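Local coordinates for protein nucleoside-diphosphate sugar epimerase (SulA family) (Corynebacterium glutamicum, PDB 3OH8) that probably acts on nucleotide sugars or related substrates as an NAD(P)-dependent, Rossmann-type epimerase or dehydratase, as its name and sequence family suggest, at residues E181-P184 against G185-F188; A418-N422 against L423-F427. All coordinates share one frame; numbering follows the deposited sequence.

Interaction 1 of 2, residues E181-P184 against G185-F188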
loop_
_atom_site.group_PDB
_atom_site.type_symbol
_atom_site.label_atom_id
_atom_site.label_comp_id
_atom_site.label_asym_id
_atom_site.label_seq_id
_atom_site.Cartn_x
_atom_site.Cartn_y
_atom_site.Cartn_z
ATOM N N GLU A 181 17.265 0.916 -16.447
ATOM C CA GLU A 181 17.074 2.342 -16.231
ATOM C C GLU A 181 17.224 2.726 -14.765
ATOM O O GLU A 181 16.326 3.335 -14.191
ATOM C CB GLU A 181 15.691 2.750 -16.748
ATOM C CG GLU A 181 15.470 2.301 -18.196
ATOM C CD GLU A 181 14.080 2.601 -18.713
ATOM O OE1 GLU A 181 13.974 3.145 -19.832
ATOM O OE2 GLU A 181 13.099 2.299 -18.003
ATOM N N PRO A 182 18.359 2.366 -14.147
ATOM C CA PRO A 182 18.559 2.751 -12.742
ATOM C C PRO A 182 18.736 4.260 -12.572
ATOM O O PRO A 182 19.461 4.892 -13.339
ATOM C CB PRO A 182 19.865 2.043 -12.371
ATOM C CG PRO A 182 20.572 1.838 -13.689
ATOM C CD PRO A 182 19.467 1.532 -14.652
ATOM N N LYS A 183 18.075 4.829 -11.576
ATOM C CA LYS A 183 18.263 6.233 -11.251
ATOM C C LYS A 183 19.362 6.369 -10.191
ATOM O O LYS A 183 19.740 5.382 -9.554
ATOM C CB LYS A 183 16.943 6.830 -10.775
ATOM C CG LYS A 183 15.824 6.676 -11.800
ATOM C CD LYS A 183 14.500 7.204 -11.273
ATOM C CE LYS A 183 13.387 7.024 -12.301
ATOM N NZ LYS A 183 12.094 7.612 -11.837
ATOM N N PRO A 184 19.891 7.585 -10.003
ATOM C CA PRO A 184 20.967 7.763 -9.021
ATOM C C PRO A 184 20.530 7.220 -7.664
ATOM O O PRO A 184 19.386 7.439 -7.277
ATOM C CB PRO A 184 21.127 9.286 -8.954
ATOM C CG PRO A 184 20.660 9.768 -10.293
ATOM C CD PRO A 184 19.586 8.824 -10.740
ATOM N N GLY A 185 21.416 6.515 -6.965
ATOM C CA GLY A 185 21.065 5.912 -5.691
ATOM C C GLY A 185 20.394 4.552 -5.849
ATOM O O GLY A 185 20.246 3.815 -4.871
ATOM N N LYS A 186 19.961 4.228 -7.069
ATOM C CA LYS A 186 19.460 2.879 -7.358
ATOM C C LYS A 186 20.605 1.997 -7.843
ATOM O O LYS A 186 21.646 2.509 -8.276
ATOM C CB LYS A 186 18.358 2.907 -8.422
ATOM C CG LYS A 186 17.142 3.748 -8.055
ATOM C CD LYS A 186 16.027 3.595 -9.108
ATOM C CE LYS A 186 14.726 4.103 -8.475
ATOM N NZ LYS A 186 13.502 3.948 -9.348
ATOM N N ARG A 187 20.407 0.677 -7.791
ATOM C CA ARG A 187 21.438 -0.257 -8.223
ATOM C C ARG A 187 20.937 -1.240 -9.271
ATOM O O ARG A 187 19.847 -1.800 -9.145
ATOM C CB ARG A 187 22.000 -1.011 -7.029
ATOM C CG ARG A 187 22.747 -0.111 -6.082
ATOM C CD ARG A 187 23.215 -0.849 -4.861
ATOM N NE ARG A 187 23.756 0.086 -3.881
ATOM C CZ ARG A 187 24.151 -0.262 -2.665
ATOM N NH1 ARG A 187 24.056 -1.533 -2.275
ATOM N NH2 ARG A 187 24.629 0.660 -1.839
ATOM N N PHE A 188 21.752 -1.442 -10.303
ATOM C CA PHE A 188 21.427 -2.366 -11.368
ATOM C C PHE A 188 21.498 -3.811 -10.888
ATOM O O PHE A 188 22.518 -4.271 -10.353
ATOM C CB PHE A 188 22.365 -2.159 -12.570
ATOM C CG PHE A 188 22.101 -3.098 -13.706
ATOM C CD1 PHE A 188 21.056 -2.865 -14.581
ATOM C CD2 PHE A 188 22.894 -4.222 -13.897
ATOM C CE1 PHE A 188 20.807 -3.734 -15.640
ATOM C CE2 PHE A 188 22.641 -5.101 -14.949
ATOM C CZ PHE A 188 21.601 -4.858 -15.819
#

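Interaction 2 of 2, residues A418-N422 against L423-F427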
loop_
_atom_site.group_PDB
_atom_site.type_symbol
_atom_site.label_atom_id
_atom_site.label_comp_id
_atom_site.label_asym_id
_atom_site.label_seq_id
_atom_site.Cartn_x
_atom_site.Cartn_y
_atom_site.Cartn_z
ATOM N N ALA A 418 -2.622 -17.823 10.275
ATOM C CA ALA A 418 -2.514 -18.351 11.636
ATOM C C ALA A 418 -1.323 -17.774 12.397
ATOM O O ALA A 418 -1.438 -17.413 13.572
ATOM C CB ALA A 418 -2.436 -19.885 11.611
ATOM N N ALA A 419 -0.182 -17.692 11.723
ATOM C CA ALA A 419 1.035 -17.208 12.349
ATOM C C ALA A 419 0.880 -15.743 12.793
ATOM O O ALA A 419 1.331 -15.355 13.878
ATOM C CB ALA A 419 2.202 -17.369 11.394
ATOM N N LEU A 420 0.237 -14.929 11.961
ATOM C CA LEU A 420 0.023 -13.526 12.305
ATOM C C LEU A 420 -0.990 -13.370 13.449
ATOM O O LEU A 420 -0.791 -12.574 14.370
ATOM C CB LEU A 420 -0.422 -12.734 11.074
ATOM C CG LEU A 420 0.700 -12.553 10.044
ATOM C CD1 LEU A 420 0.169 -11.986 8.744
ATOM C CD2 LEU A 420 1.807 -11.672 10.630
ATOM N N GLU A 421 -2.075 -14.134 13.385
ATOM C CA GLU A 421 -3.080 -14.098 14.443
ATOM C C GLU A 421 -2.457 -14.514 15.776
ATOM O O GLU A 421 -2.795 -13.958 16.819
ATOM C CB GLU A 421 -4.279 -14.978 14.096
ATOM C CG GLU A 421 -5.149 -14.410 12.977
ATOM C CD GLU A 421 -6.127 -15.426 12.411
ATOM O OE1 GLU A 421 -5.834 -16.642 12.461
ATOM O OE2 GLU A 421 -7.184 -15.004 11.899
ATOM N N ASN A 422 -1.539 -15.479 15.731
ATOM C CA ASN A 422 -0.850 -15.935 16.935
ATOM C C ASN A 422 0.034 -14.850 17.530
ATOM O O ASN A 422 0.287 -14.841 18.738
ATOM C CB ASN A 422 -0.015 -17.177 16.649
ATOM C CG ASN A 422 -0.865 -18.428 16.522
ATOM O OD1 ASN A 422 -2.005 -18.464 16.985
ATOM N ND2 ASN A 422 -0.313 -19.461 15.891
ATOM N N LEU A 423 0.508 -13.950 16.671
ATOM C CA LEU A 423 1.318 -12.809 17.093
ATOM C C LEU A 423 0.453 -11.593 17.449
ATOM O O LEU A 423 0.973 -10.550 17.831
ATOM C CB LEU A 423 2.332 -12.444 15.998
ATOM C CG LEU A 423 3.415 -13.468 15.640
ATOM C CD1 LEU A 423 4.116 -13.114 14.337
ATOM C CD2 LEU A 423 4.425 -13.630 16.766
ATOM N N SER A 424 -0.866 -11.734 17.326
ATOM C CA SER A 424 -1.792 -10.643 17.603
ATOM C C SER A 424 -1.678 -9.513 16.577
ATOM O O SER A 424 -1.867 -8.340 16.907
ATOM C CB SER A 424 -1.563 -10.087 19.015
ATOM O OG SER A 424 -1.830 -11.065 20.003
ATOM N N HIS A 425 -1.356 -9.864 15.337
ATOM C CA HIS A 425 -1.274 -8.873 14.267
ATOM C C HIS A 425 -2.623 -8.193 14.071
ATOM O O HIS A 425 -3.664 -8.845 14.065
ATOM C CB HIS A 425 -0.822 -9.551 12.965
ATOM C CG HIS A 425 -0.576 -8.600 11.838
ATOM N ND1 HIS A 425 0.548 -7.807 11.769
ATOM C CD2 HIS A 425 -1.303 -8.324 10.728
ATOM C CE1 HIS A 425 0.504 -7.077 10.668
ATOM N NE2 HIS A 425 -0.613 -7.368 10.025
ATOM N N THR A 426 -2.601 -6.879 13.892
ATOM C CA THR A 426 -3.799 -6.125 13.570
ATOM C C THR A 426 -3.877 -5.974 12.053
ATOM O O THR A 426 -2.905 -5.573 11.413
ATOM C CB THR A 426 -3.762 -4.727 14.240
ATOM O OG1 THR A 426 -3.817 -4.875 15.670
ATOM C CG2 THR A 426 -4.923 -3.840 13.768
ATOM N N PHE A 427 -5.027 -6.307 11.475
ATOM C CA PHE A 427 -5.244 -6.108 10.046
ATOM C C PHE A 427 -6.047 -4.842 9.842
ATOM O O PHE A 427 -6.959 -4.549 10.605
ATOM C CB PHE A 427 -6.018 -7.279 9.438
ATOM C CG PHE A 427 -5.220 -8.537 9.327
ATOM C CD1 PHE A 427 -5.154 -9.422 10.385
ATOM C CD2 PHE A 427 -4.538 -8.838 8.160
ATOM C CE1 PHE A 427 -4.425 -10.595 10.290
ATOM C CE2 PHE A 427 -3.794 -10.007 8.055
ATOM C CZ PHE A 427 -3.736 -10.888 9.119
#

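Interaction 1 of 2, residues E181-P184 against G185-F188
The pyrrolidine ring of Pro-182 meets its neighbours at one corner: its CB lies 4.3 Å from Lys-186 CB and 4.5 Å from the backbone N of Phe-188. These loose contacts flank a type II beta turn from Lys-183 to Lys-186, which brings the chain into strand 187-188 at the margin of the Rossmann-type sheet. The evidence for the turn is the 5.3 Å separation of Lys-183 CA and Lys-186 CA and a single closing bond, Lys-186 N to Lys-183 O at 2.7 Å. Its donor is tilted 30° from the carbonyl plane. Pro-184 and Gly-185 fill the two central positions; Gly-185 has the positive phi (84°) of the third residue, where a side chain would press on the preceding carbonyl oxygen.

With chi1 near -60° in both and extended chains beyond CG, the lysines run side by side in the same direction, Lys-183 CB 3.8 Å from Lys-186 CD. Arg-156, which bonds Glu-181 O, brings its NH2 close to Lys-186 NZ as well. Such a basic group just past strand 173-178 is consistent with a place where relatives bind the dinucleotide. At the base of the lysine pair Lys-186 CD lies 3.4 Å from Lys-183 N. At the far end, Lys-183 NZ and Lys-186 NZ stand 4.6 Å apart.

Interaction 2 of 2, residues A418-N422 against L423-F427
The backbone of Leu-420 and His-425 closes the last helical turn, with His-425 N bonded to Leu-420 O at 2.9 Å and nearly straight at hydrogen (169°), while one residue further in Ser-424 N reaches Glu-421 O at 3.0 Å.

The side chains repeat this pairing. Leu-420 and His-425 lie side by side, CB to CB at 3.7 Å, and the CD2 branch of Leu-420 rests over one face of the imidazole, 4.1 Å from His-425 CG. Its other branch goes to Phe-427: Leu-420 CD1 approaches Phe-427 CZ obliquely at 4.1 Å, the two side chains crossing at about a right angle. His-425 has CG anti to its own N (chi1 -174°), which lays the ring alongside the leucine and brings its CD2 over the centre of the Phe-427 ring, 3.7 Å above that plane. ND1 of His-425 is hydrogen-bonded to Arg-351 of helix 342-354, a link that should limit rotation of the imidazole. Leu-423 bends back over the helix end, its CG 3.3 Å from Ala-419 O, and its N is held less firmly, sharing two weak bonds to Ala-419 O and Leu-420 O.

Ile-348 and Ile-362 pack on Leu-420, seating the turn against helix 342-354 and strand 360-364. Both strong-bond donors, His-425 N and Ser-424 N, stand above the planes of their acceptor carbonyls. The carbon contact between Leu-420 and His-425 accompanies the paired 6-to-1 and 5-to-2 bonds and the positive phi of Ser-424 (68°), which define a Schellman motif, a classic C-terminal helix cap.

How the interactions relate
Interactions 1 and 2 are both local contacts at the surface, a beta turn and a helix C-cap, but only interaction 2 contains a buried residue, Leu-420. They hold different elements: 181-188 leads into a strand paired in parallel with strand 173-178, whereas 418-427 ends a helix and leans on helix 342-354 and strand 360-364. Their centres are 36 Å apart and their nearest atoms about 26 Å, so neither touches the other. The chemistry follows the setting. Interaction 1 relies on one backbone bond, prolines and the aliphatic shafts of two lysines, with the charge of Lys-186 close to that of Arg-156; interaction 2 combines several backbone bonds with leucine and aromatic packing, in the DUF1731 range rather than the epimerase range.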